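Local coordinates for glyoxalase family protein, putative (Bacillus anthracis, PDB 2QQZ) that is of unknown function but belongs to the glyoxalase/bleomycin resistance protein/dioxygenase superfamily, suggesting a possible enzymatic or small-molecule-binding role, at residues A[14-19]-A[58-63]; A[25-30]-A[51-56]; A[93-98]-A[109-114]; A[104-109]-A[120-125]. All blocks are in the same frame, centred on the assembly; numbering follows the deposited sequence.

Contact 1: A[14-19]-A[58-63]; sequences VQVAAP and QEIHIG. With SO4 (sulfate ion), chain E.
Val14 to Ala17 pair with Ile60 to Gly63 as the parallel ladder of a mixed four-stranded sheet, the strand segments running 28° apart. Three backbone bonds set the register: His61 N to Val14 O at 2.9 Å, Val16 N to His61 O at 2.8 Å and Gly63 N to Val16 O at 2.9 Å. Weaker bonds flank them, from Val14 N to Glu59 O and from Ala18 N to Gly63 O. On the apolar face Val16 sits between two isoleucines. Its CB rests 3.7 Å from Ile62 CD1, and its CG2 meets Ile60 CD1 at 3.5 Å in one of two modelled conformers of that isoleucine. Tyr30 of helix 23-33 packs against all three. In the strand-helix-three-strand (βαβββ) order of this superfamily, these are the first and last strands, adjacent because the sheet order is 1-4-3-2. The other face carries the polar pair Gln15 and His61. Gln15 crosses His61 at about a right angle, amide and ring planes 49° apart, and a water bridges Gln15 OE1 (3.2 Å) and His61 ND1 (2.7 Å). At the far side of the imidazole, His61 NE2 donates to Glu59 OE1 at 2.8 Å, almost in the ring plane, so both ring nitrogens have partners that fix its rotation. Val14 and Gln15 also pair antiparallel with a strand of the second subunit, continuing the sheet.

Contact 2: A[25-30]-A[51-56]; sequences EARAFY and CWFKCG. With SO4 (sulfate ion), chain C.
Ala26 and Tyr30 face Cys51 and Phe53 across a helix-on-strand packing in which the two short axes run nearly parallel, 11° apart, with a closest approach of 9.5 Å. No hydrogen bond crosses it; the evidence for close fit is in the Phe53 ring. Tyr30 CB stands over the centre of one ring face, 3.7 Å from the Phe53 centroid and 9° off the normal, a CH-pi contact. The tyrosine ring itself is slid aside: the planes of Tyr30 and Phe53 are 30° apart, but their centroids are 5.9 Å apart, so the rings barely overlap. The outer end of the phenylalanine slots against the helix backbone, with Phe53 CZ 3.9 Å from Arg27 CA. Two residues earlier in the strand, Cys51 SG touches Ala26 CB at 3.8 Å and Arg27 CG at 4.0 Å. The polar ends lead elsewhere: Arg27 forms a salt bridge with Glu38, and the Tyr30 hydroxyl is hydrogen-bonded to Asp113. Trp52 points to the opposite side of the strand, where its NE1 donates to sulfate O1 at 2.9 Å near the indole plane; Lys41 and Arg48 hold the same anion, which probably came from the crystallisation liquor. Helix 23-33 laid along one face of a mixed sheet, with aromatic and small residues filling the interface, is the helix-sheet layer of the βαβββ module in the glyoxalase superfamily.

Contact 3: A[93-98]-A[109-114]; sequences QGIEVI and FYVSDP
Val97 and Phe109 make the tight half of this contact, whereas Ile95, Glu96 and Ser112 lie where the two chain segments part. Val97 CB approaches Phe109 CD1 at 3.8 Å, and its CG1 stays 4.1 Å from CE1 of the same phenylalanine, an oblique approach. Phe109 CG lies between its own backbone N and carbonyl carbon (chi1 66°), which swings the ring toward Val97 and into the cover of helix 83-92, where Ile83, Phe86 and Lys87 touch it. Beside this cluster Ile98 and Tyr110 form an antiparallel hydrogen-bonded pair: Ile98 N reaches Tyr110 O at 2.9 Å, and Tyr110 N returns to Ile98 O at 2.8 Å. Their side chains share a face but meet loosely, Ile98 CG2 being 4.3 Å from Tyr110 CD2, and the tyrosine ring also makes a cation-pi contact with Arg118 and meets the His75 ring. Farther along, direct pairing gives way to solvent. A water donates to Glu96 O at 2.6 Å and accepts from Ser112 N, spanning a separation the backbone no longer closes. Ile95 CG2 makes a marginal touch with Val111 CG1 at 4.2 Å. Gly94, with positive phi, is the C-prime residue of a Schellman motif ending helix 83-92; the segment then turns into the edge strand, as in the helix-to-strand connection of a βαβββ module.

Contact 4: A[104-109]-A[120-125]; sequences PDVIRF and EFMENK
Phe121 lays its CB over one face of the Phe109 ring, toward the rim, 4.2 Å from the centroid. The two rings themselves are oblique, planes 44° apart, with Phe109 CE1 3.7 Å from Phe121 CD2. Both belong to the antiparallel β-hairpin of strands 106-112 and 118-124, as the paired backbone bonds between Phe109 and Phe121, and between Ile107 and Glu123, demonstrate. Helix 83-92 covers this face, Phe86 meeting the Phe121 ring edge-to-face. On the other face Val106 CG1 packs 3.7 Å from CB of Met122, a selenomethionine. Next to it Arg108 and Glu120 cross, guanidinium and carboxylate planes 78° apart: the salt bridge from Arg108 NH1 to Glu120 OE2 is long at 3.7 Å. A water donates to that oxygen at 2.7 Å and bonds weakly to NH1. Stronger partners lie elsewhere, Asp100 for Arg108 and His75 for Glu120. At the open end of the hairpin, Lys125 N bonds to Asp105 O, and the lysine chain runs across Ile107, its CG 3.7 Å from Ile107 CG1. A bend at its last torsion brings Lys125 NZ to Pro104 O at 2.7 Å, the donor 35° above the carbonyl plane.

In the fold
From the N terminus, contact 1 brings strand 58-64 back beside strand 8-18. Within that excursion contact 2 closes a shorter loop, setting helix 23-33 against strand 51-55; the two contacts adjoin through the backbone pairing of strands 51-55 and 58-64. Contacts 3 and 4 come later, in series with these, and belong to the second four-stranded sheet. They cross along the chain and share Phe109: contact 3 folds the loop after helix 83-92 back on strand 106-112, and contact 4 closes the hairpin of strands 106-112 and 118-124, each spanning ten intervening residues. The halves also meet where Phe29 of contact 2 packs against Asp113 and Pro114 of contact 3. Contacts 1, 2 and 4 reach the second subunit.

Contact 1: A[14-19]-A[58-63]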
# COMPACT_ATOMS: atom_id res chain seq x y z
N VAL A 14 3.73 2.91 -1.29
CA VAL A 14 3.59 2.00 -0.15
C VAL A 14 4.98 1.68 0.39
O VAL A 14 5.96 1.51 -0.36
CB VAL A 14 2.84 0.68 -0.53
CG1 VAL A 14 1.41 1.00 -0.85
CG2 VAL A 14 3.52 -0.07 -1.74
N GLN A 15 5.07 1.66 1.71
CA GLN A 15 6.29 1.30 2.37
C GLN A 15 6.17 -0.16 2.80
O GLN A 15 5.28 -0.50 3.56
CB GLN A 15 6.57 2.24 3.55
CG GLN A 15 7.74 1.64 4.35
CD GLN A 15 8.75 2.63 4.73
OE1 GLN A 15 9.32 3.32 3.89
NE2 GLN A 15 9.00 2.74 6.01
N VAL A 16 7.06 -1.02 2.29
CA VAL A 16 7.12 -2.48 2.61
C VAL A 16 8.36 -2.70 3.49
O VAL A 16 9.42 -2.16 3.20
CB VAL A 16 7.26 -3.27 1.30
CG1 VAL A 16 7.55 -4.77 1.51
CG2 VAL A 16 6.00 -3.06 0.43
N ALA A 17 8.22 -3.44 4.58
CA ALA A 17 9.34 -3.56 5.52
C ALA A 17 10.20 -4.75 5.11
O ALA A 17 9.72 -5.67 4.41
CB ALA A 17 8.83 -3.68 6.91
N ALA A 18 11.45 -4.75 5.57
CA ALA A 18 12.42 -5.78 5.26
C ALA A 18 13.51 -5.70 6.31
O ALA A 18 13.66 -4.67 7.00
CB ALA A 18 12.99 -5.54 3.87
N PRO A 19 14.28 -6.78 6.47
CA PRO A 19 15.33 -6.67 7.47
C PRO A 19 16.57 -5.84 7.07
O PRO A 19 16.82 -5.59 5.88
CB PRO A 19 15.74 -8.13 7.71
CG PRO A 19 15.33 -8.88 6.48
CD PRO A 19 14.20 -8.12 5.85
N GLN A 58 3.28 5.53 -9.29
CA GLN A 58 3.54 5.26 -7.89
C GLN A 58 4.96 4.68 -7.66
O GLN A 58 5.75 4.45 -8.63
CB GLN A 58 2.46 4.33 -7.29
CG GLN A 58 1.05 4.93 -7.21
CD GLN A 58 0.31 4.85 -8.53
OE1 GLN A 58 0.25 3.80 -9.14
NE2 GLN A 58 -0.27 5.97 -8.99
N GLU A 59 5.29 4.49 -6.38
CA GLU A 59 6.56 3.89 -5.96
C GLU A 59 6.33 2.83 -4.89
O GLU A 59 5.32 2.85 -4.21
CB GLU A 59 7.52 4.94 -5.37
CG GLU A 59 7.67 6.11 -6.31
CD GLU A 59 8.43 7.31 -5.74
OE1 GLU A 59 8.63 7.49 -4.50
OE2 GLU A 59 8.83 8.13 -6.60
N ILE A 60 7.28 1.92 -4.75
CA ILE A 60 7.28 1.03 -3.60
C ILE A 60 8.60 1.32 -2.88
O ILE A 60 9.62 1.39 -3.52
CB ILE A 60 7.10 -0.49 -4.00
CG1 ILE A 60 6.99 -1.37 -2.73
CG2 ILE A 60 8.24 -1.00 -4.89
CD1 ILE A 60 6.78 -2.82 -3.02
N HIS A 61 8.55 1.56 -1.57
CA HIS A 61 9.72 1.89 -0.82
C HIS A 61 9.98 0.68 0.10
O HIS A 61 9.16 0.32 0.94
CB HIS A 61 9.58 3.16 0.05
CG HIS A 61 9.34 4.41 -0.73
ND1 HIS A 61 9.32 5.65 -0.13
CD2 HIS A 61 9.26 4.64 -2.07
CE1 HIS A 61 9.12 6.57 -1.05
NE2 HIS A 61 9.10 5.99 -2.23
N ILE A 62 11.13 0.04 -0.09
CA ILE A 62 11.53 -1.08 0.81
C ILE A 62 12.33 -0.43 1.93
O ILE A 62 13.44 0.08 1.70
CB ILE A 62 12.35 -2.16 0.07
CG1 ILE A 62 11.64 -2.63 -1.23
CG2 ILE A 62 12.66 -3.28 1.05
CD1 ILE A 62 10.18 -3.12 -0.93
N GLY A 63 11.75 -0.44 3.14
CA GLY A 63 12.35 0.19 4.30
C GLY A 63 12.84 -0.86 5.28
O GLY A 63 12.13 -1.85 5.60
S SO4 E . -2.47 7.47 -11.38
O1 SO4 E . -2.05 8.54 -10.47
O2 SO4 E . -3.34 8.06 -12.39
O3 SO4 E . -1.34 6.77 -11.99
O4 SO4 E . -3.26 6.43 -10.76
O HOH W 1 9.54 6.16 2.48

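Contact 2: A[25-30]-A[51-56]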
# COMPACT_ATOMS: atom_id res chain seq x y z
N GLU A 25 18.88 -8.65 -2.05
CA GLU A 25 17.69 -9.49 -2.26
C GLU A 25 16.47 -8.71 -2.75
O GLU A 25 15.71 -9.19 -3.58
CB GLU A 25 17.33 -10.24 -0.98
CG GLU A 25 18.07 -11.52 -0.84
CD GLU A 25 17.47 -12.40 0.23
OE1 GLU A 25 17.00 -13.52 -0.11
OE2 GLU A 25 17.43 -11.96 1.41
N ALA A 26 16.29 -7.49 -2.25
CA ALA A 26 15.18 -6.65 -2.69
C ALA A 26 15.33 -6.26 -4.18
O ALA A 26 14.35 -6.34 -4.96
CB ALA A 26 15.10 -5.39 -1.81
N ARG A 27 16.56 -5.86 -4.58
CA ARG A 27 16.84 -5.53 -5.97
C ARG A 27 16.69 -6.77 -6.84
O ARG A 27 16.11 -6.67 -7.93
CB ARG A 27 18.23 -4.87 -6.14
CG ARG A 27 18.34 -3.61 -5.32
CD ARG A 27 19.47 -2.67 -5.62
NE ARG A 27 20.55 -2.74 -4.66
CZ ARG A 27 20.95 -1.76 -3.85
NH1 ARG A 27 21.98 -2.01 -3.06
NH2 ARG A 27 20.36 -0.56 -3.82
N ALA A 28 17.16 -7.92 -6.37
CA ALA A 28 16.99 -9.14 -7.15
C ALA A 28 15.50 -9.45 -7.42
O ALA A 28 15.14 -9.88 -8.53
CB ALA A 28 17.73 -10.34 -6.49
N PHE A 29 14.63 -9.20 -6.45
CA PHE A 29 13.24 -9.55 -6.62
C PHE A 29 12.40 -8.43 -7.24
O PHE A 29 11.83 -8.61 -8.34
CB PHE A 29 12.63 -10.01 -5.29
CG PHE A 29 11.16 -10.36 -5.40
CD1 PHE A 29 10.76 -11.66 -5.79
CD2 PHE A 29 10.20 -9.40 -5.10
CE1 PHE A 29 9.40 -11.98 -5.85
CE2 PHE A 29 8.84 -9.72 -5.16
CZ PHE A 29 8.46 -11.01 -5.55
N TYR A 30 12.38 -7.26 -6.60
CA TYR A 30 11.56 -6.15 -7.08
C TYR A 30 12.02 -5.60 -8.41
O TYR A 30 11.19 -5.21 -9.27
CB TYR A 30 11.46 -5.05 -6.00
CG TYR A 30 10.56 -5.44 -4.87
CD1 TYR A 30 9.16 -5.38 -5.00
CD2 TYR A 30 11.11 -5.90 -3.67
CE1 TYR A 30 8.33 -5.77 -3.95
CE2 TYR A 30 10.28 -6.31 -2.61
CZ TYR A 30 8.89 -6.25 -2.77
OH TYR A 30 8.04 -6.61 -1.72
N CYS A 51 15.60 0.38 -0.43
CA CYS A 51 15.55 0.81 -1.81
C CYS A 51 14.15 1.16 -2.26
O CYS A 51 13.17 0.76 -1.63
CB CYS A 51 16.23 -0.17 -2.76
SG CYS A 51 16.40 -1.84 -2.24
N TRP A 52 14.09 1.93 -3.35
CA TRP A 52 12.84 2.43 -3.92
C TRP A 52 12.73 1.94 -5.34
O TRP A 52 13.73 1.88 -6.05
CB TRP A 52 12.87 3.97 -3.94
CG TRP A 52 12.75 4.61 -2.55
CD1 TRP A 52 12.86 3.98 -1.35
CD2 TRP A 52 12.47 6.00 -2.27
NE1 TRP A 52 12.65 4.87 -0.32
CE2 TRP A 52 12.46 6.13 -0.84
CE3 TRP A 52 12.29 7.16 -3.07
CZ2 TRP A 52 12.24 7.38 -0.18
CZ3 TRP A 52 12.05 8.40 -2.43
CH2 TRP A 52 12.03 8.49 -0.99
N PHE A 53 11.51 1.61 -5.75
CA PHE A 53 11.28 1.09 -7.11
C PHE A 53 10.07 1.83 -7.65
O PHE A 53 9.19 2.18 -6.89
CB PHE A 53 11.08 -0.43 -7.14
CG PHE A 53 12.24 -1.18 -6.60
CD1 PHE A 53 13.27 -1.59 -7.44
CD2 PHE A 53 12.34 -1.43 -5.23
CE1 PHE A 53 14.37 -2.26 -6.93
CE2 PHE A 53 13.45 -2.08 -4.70
CZ PHE A 53 14.46 -2.50 -5.55
N LYS A 54 10.10 2.14 -8.94
CA LYS A 54 9.01 2.82 -9.63
C LYS A 54 7.95 1.83 -10.12
O LYS A 54 8.30 0.81 -10.69
CB LYS A 54 9.63 3.52 -10.85
CG LYS A 54 8.67 4.37 -11.64
CD LYS A 54 9.29 4.90 -12.95
CE LYS A 54 8.16 5.34 -13.86
NZ LYS A 54 7.51 6.54 -13.25
N CYS A 55 6.66 2.12 -9.89
CA CYS A 55 5.54 1.42 -10.58
C CYS A 55 4.53 2.43 -11.13
O CYS A 55 3.69 2.96 -10.37
CB CYS A 55 4.84 0.41 -9.65
SG CYS A 55 4.62 0.93 -7.95
N GLY A 56 4.63 2.77 -12.42
CA GLY A 56 3.68 3.72 -12.95
C GLY A 56 3.85 5.02 -12.23
O GLY A 56 4.98 5.46 -11.97
S SO4 C . 12.63 5.41 3.79
O1 SO4 C . 12.12 5.62 2.42
O2 SO4 C . 14.05 5.79 3.94
O3 SO4 C . 12.50 3.97 4.07
O4 SO4 C . 11.86 6.22 4.72

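Contact 3: A[93-98]-A[109-114]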
# COMPACT_ATOMS: atom_id res chain seq x y z
N GLN A 93 10.85 -18.21 -13.74
CA GLN A 93 11.95 -17.86 -12.84
C GLN A 93 11.89 -18.56 -11.46
O GLN A 93 12.59 -18.18 -10.52
CB GLN A 93 12.00 -16.33 -12.64
CG GLN A 93 12.20 -15.52 -13.91
CD GLN A 93 12.00 -14.04 -13.68
OE1 GLN A 93 10.97 -13.47 -14.04
NE2 GLN A 93 12.99 -13.41 -13.03
N GLY A 94 11.02 -19.55 -11.32
CA GLY A 94 10.92 -20.31 -10.06
C GLY A 94 10.16 -19.65 -8.92
O GLY A 94 10.23 -20.10 -7.78
N ILE A 95 9.44 -18.57 -9.22
CA ILE A 95 8.61 -17.89 -8.23
C ILE A 95 7.30 -18.63 -8.00
O ILE A 95 6.60 -18.98 -8.96
CB ILE A 95 8.32 -16.41 -8.63
CG1 ILE A 95 9.64 -15.65 -8.80
CG2 ILE A 95 7.43 -15.74 -7.59
CD1 ILE A 95 10.50 -15.65 -7.51
N GLU A 96 6.96 -18.88 -6.74
CA GLU A 96 5.70 -19.55 -6.41
C GLU A 96 4.52 -18.56 -6.46
O GLU A 96 4.56 -17.50 -5.82
CB GLU A 96 5.80 -20.22 -5.03
CG GLU A 96 6.81 -21.38 -4.94
CD GLU A 96 6.26 -22.75 -5.42
OE1 GLU A 96 5.07 -22.87 -5.81
OE2 GLU A 96 7.05 -23.72 -5.39
N VAL A 97 3.47 -18.91 -7.20
CA VAL A 97 2.27 -18.06 -7.29
C VAL A 97 1.03 -18.72 -6.69
O VAL A 97 0.82 -19.94 -6.78
CB VAL A 97 1.98 -17.50 -8.71
CG1 VAL A 97 3.26 -17.10 -9.42
CG2 VAL A 97 1.18 -18.50 -9.52
N ILE A 98 0.22 -17.91 -6.02
CA ILE A 98 -0.99 -18.40 -5.41
C ILE A 98 -2.15 -17.66 -6.04
O ILE A 98 -2.37 -16.48 -5.77
CB ILE A 98 -1.00 -18.19 -3.87
CG1 ILE A 98 0.16 -18.94 -3.21
CG2 ILE A 98 -2.38 -18.64 -3.27
CD1 ILE A 98 0.28 -18.68 -1.76
N PHE A 109 -3.38 -12.84 -8.40
CA PHE A 109 -2.61 -13.86 -7.70
C PHE A 109 -1.65 -13.19 -6.73
O PHE A 109 -1.32 -11.97 -6.88
CB PHE A 109 -1.87 -14.78 -8.68
CG PHE A 109 -0.77 -14.10 -9.48
CD1 PHE A 109 0.52 -14.03 -8.98
CD2 PHE A 109 -1.04 -13.56 -10.74
CE1 PHE A 109 1.53 -13.45 -9.72
CE2 PHE A 109 -0.03 -12.94 -11.50
CZ PHE A 109 1.24 -12.87 -10.99
N TYR A 110 -1.16 -13.98 -5.76
CA TYR A 110 -0.24 -13.46 -4.75
C TYR A 110 1.09 -14.13 -4.94
O TYR A 110 1.17 -15.27 -5.38
CB TYR A 110 -0.73 -13.78 -3.35
CG TYR A 110 -2.16 -13.44 -3.10
CD1 TYR A 110 -2.59 -12.11 -3.15
CD2 TYR A 110 -3.09 -14.42 -2.75
CE1 TYR A 110 -3.91 -11.77 -2.92
CE2 TYR A 110 -4.43 -14.07 -2.48
CZ TYR A 110 -4.82 -12.75 -2.59
OH TYR A 110 -6.13 -12.34 -2.34
N VAL A 111 2.14 -13.42 -4.56
CA VAL A 111 3.45 -14.00 -4.38
C VAL A 111 3.97 -13.47 -3.03
O VAL A 111 3.43 -12.51 -2.48
CB VAL A 111 4.41 -13.61 -5.53
CG1 VAL A 111 3.78 -13.89 -6.86
CG2 VAL A 111 4.77 -12.13 -5.45
N SER A 112 5.01 -14.10 -2.51
CA SER A 112 5.76 -13.58 -1.38
C SER A 112 7.09 -13.01 -1.89
O SER A 112 7.77 -13.62 -2.73
CB SER A 112 6.05 -14.68 -0.36
OG SER A 112 4.83 -15.16 0.22
N ASP A 113 7.50 -11.86 -1.39
CA ASP A 113 8.86 -11.38 -1.75
C ASP A 113 9.89 -12.22 -0.94
O ASP A 113 9.48 -13.13 -0.19
CB ASP A 113 9.04 -9.85 -1.54
CG ASP A 113 9.05 -9.43 -0.05
OD1 ASP A 113 9.18 -10.31 0.84
OD2 ASP A 113 8.98 -8.20 0.21
N PRO A 114 11.20 -11.96 -1.11
CA PRO A 114 12.20 -12.75 -0.41
C PRO A 114 12.08 -12.66 1.13
O PRO A 114 12.64 -13.54 1.80
CB PRO A 114 13.50 -12.11 -0.89
CG PRO A 114 13.15 -11.55 -2.14
CD PRO A 114 11.86 -10.95 -1.95
O HOH W 2 5.69 -16.53 -3.67

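Contact 4: A[104-109]-A[120-125]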
# COMPACT_ATOMS: atom_id res chain seq x y z
N PRO A 104 -14.56 -12.36 -9.51
CA PRO A 104 -14.66 -12.97 -10.87
C PRO A 104 -14.48 -12.00 -12.06
O PRO A 104 -14.31 -12.45 -13.19
CB PRO A 104 -16.07 -13.60 -10.87
CG PRO A 104 -16.88 -12.76 -9.92
CD PRO A 104 -15.88 -12.09 -8.92
N ASP A 105 -14.55 -10.70 -11.76
CA ASP A 105 -14.30 -9.58 -12.67
C ASP A 105 -12.78 -9.29 -12.83
O ASP A 105 -12.36 -8.49 -13.69
CB ASP A 105 -15.03 -8.33 -12.14
CG ASP A 105 -14.93 -8.16 -10.61
OD1 ASP A 105 -15.31 -9.10 -9.87
OD2 ASP A 105 -14.47 -7.08 -10.13
N VAL A 106 -11.96 -9.95 -12.02
CA VAL A 106 -10.54 -9.67 -11.92
C VAL A 106 -9.71 -10.96 -11.89
O VAL A 106 -10.04 -11.93 -11.22
CB VAL A 106 -10.22 -8.77 -10.69
CG1 VAL A 106 -8.74 -8.60 -10.52
CG2 VAL A 106 -10.83 -7.36 -10.83
N ILE A 107 -8.61 -10.97 -12.61
CA ILE A 107 -7.66 -12.05 -12.52
C ILE A 107 -6.63 -11.57 -11.54
O ILE A 107 -6.18 -10.42 -11.61
CB ILE A 107 -6.99 -12.33 -13.90
CG1 ILE A 107 -8.08 -12.73 -14.90
CG2 ILE A 107 -5.88 -13.42 -13.79
CD1 ILE A 107 -7.59 -12.93 -16.36
N ARG A 108 -6.20 -12.44 -10.64
CA ARG A 108 -5.21 -11.99 -9.69
C ARG A 108 -4.53 -13.13 -8.98
O ARG A 108 -5.03 -14.26 -8.93
CB ARG A 108 -5.87 -11.07 -8.68
CG ARG A 108 -6.81 -11.78 -7.74
CD ARG A 108 -7.42 -10.78 -6.84
NE ARG A 108 -8.43 -11.48 -6.03
CZ ARG A 108 -9.02 -11.01 -4.94
NH1 ARG A 108 -8.73 -9.79 -4.49
NH2 ARG A 108 -9.92 -11.75 -4.33
N PHE A 109 -3.38 -12.84 -8.40
CA PHE A 109 -2.61 -13.86 -7.70
C PHE A 109 -1.65 -13.19 -6.73
O PHE A 109 -1.32 -11.97 -6.88
CB PHE A 109 -1.87 -14.78 -8.68
CG PHE A 109 -0.77 -14.10 -9.48
CD1 PHE A 109 0.52 -14.03 -8.98
CD2 PHE A 109 -1.04 -13.56 -10.74
CE1 PHE A 109 1.53 -13.45 -9.72
CE2 PHE A 109 -0.03 -12.94 -11.50
CZ PHE A 109 1.24 -12.87 -10.99
N GLU A 120 0.22 -8.64 -4.18
CA GLU A 120 -0.81 -9.09 -5.10
C GLU A 120 -0.67 -8.41 -6.45
O GLU A 120 -0.28 -7.22 -6.53
CB GLU A 120 -2.15 -8.73 -4.51
CG GLU A 120 -3.36 -9.00 -5.51
CD GLU A 120 -4.65 -8.51 -4.93
OE1 GLU A 120 -4.70 -8.32 -3.67
OE2 GLU A 120 -5.61 -8.28 -5.72
N PHE A 121 -0.87 -9.18 -7.51
CA PHE A 121 -0.95 -8.70 -8.88
C PHE A 121 -2.34 -8.97 -9.43
O PHE A 121 -2.91 -10.07 -9.23
CB PHE A 121 0.14 -9.36 -9.70
CG PHE A 121 1.52 -9.07 -9.18
CD1 PHE A 121 2.09 -7.80 -9.32
CD2 PHE A 121 2.25 -10.04 -8.51
CE1 PHE A 121 3.36 -7.52 -8.87
CE2 PHE A 121 3.50 -9.76 -8.04
CZ PHE A 121 4.05 -8.49 -8.22
N MSE A 122 -2.93 -7.95 -10.09
CA MSE A 122 -4.28 -8.08 -10.64
C MSE A 122 -4.47 -7.38 -11.99
O MSE A 122 -3.78 -6.43 -12.27
CB MSE A 122 -5.29 -7.46 -9.70
CG MSE A 122 -4.96 -6.00 -9.37
SE MSE A 122 -6.57 -5.34 -8.46
CE MSE A 122 -7.64 -4.84 -10.06
N GLU A 123 -5.44 -7.85 -12.78
CA GLU A 123 -5.89 -7.14 -13.97
C GLU A 123 -7.37 -7.36 -14.15
O GLU A 123 -7.88 -8.45 -13.86
CB GLU A 123 -5.08 -7.65 -15.19
CG GLU A 123 -5.31 -6.83 -16.46
CD GLU A 123 -4.57 -7.39 -17.65
OE1 GLU A 123 -4.23 -8.59 -17.66
OE2 GLU A 123 -4.33 -6.62 -18.60
N ASN A 124 -8.10 -6.34 -14.59
CA ASN A 124 -9.49 -6.59 -14.99
C ASN A 124 -9.59 -7.57 -16.15
O ASN A 124 -8.74 -7.58 -17.07
CB ASN A 124 -10.20 -5.29 -15.32
CG ASN A 124 -10.13 -4.32 -14.16
OD1 ASN A 124 -10.25 -4.72 -13.01
ND2 ASN A 124 -9.90 -3.06 -14.45
N LYS A 125 -10.61 -8.41 -16.10
CA LYS A 125 -10.94 -9.25 -17.24
C LYS A 125 -11.51 -8.40 -18.39
O LYS A 125 -12.20 -7.42 -18.16
CB LYS A 125 -11.96 -10.33 -16.86
CG LYS A 125 -11.41 -11.46 -16.02
CD LYS A 125 -12.19 -12.74 -16.28
CE LYS A 125 -11.67 -13.89 -15.43
NZ LYS A 125 -12.55 -14.26 -14.27
O HOH W 3 -10.89 -14.64 -11.51
O HOH W 4 -7.91 -7.33 -6.65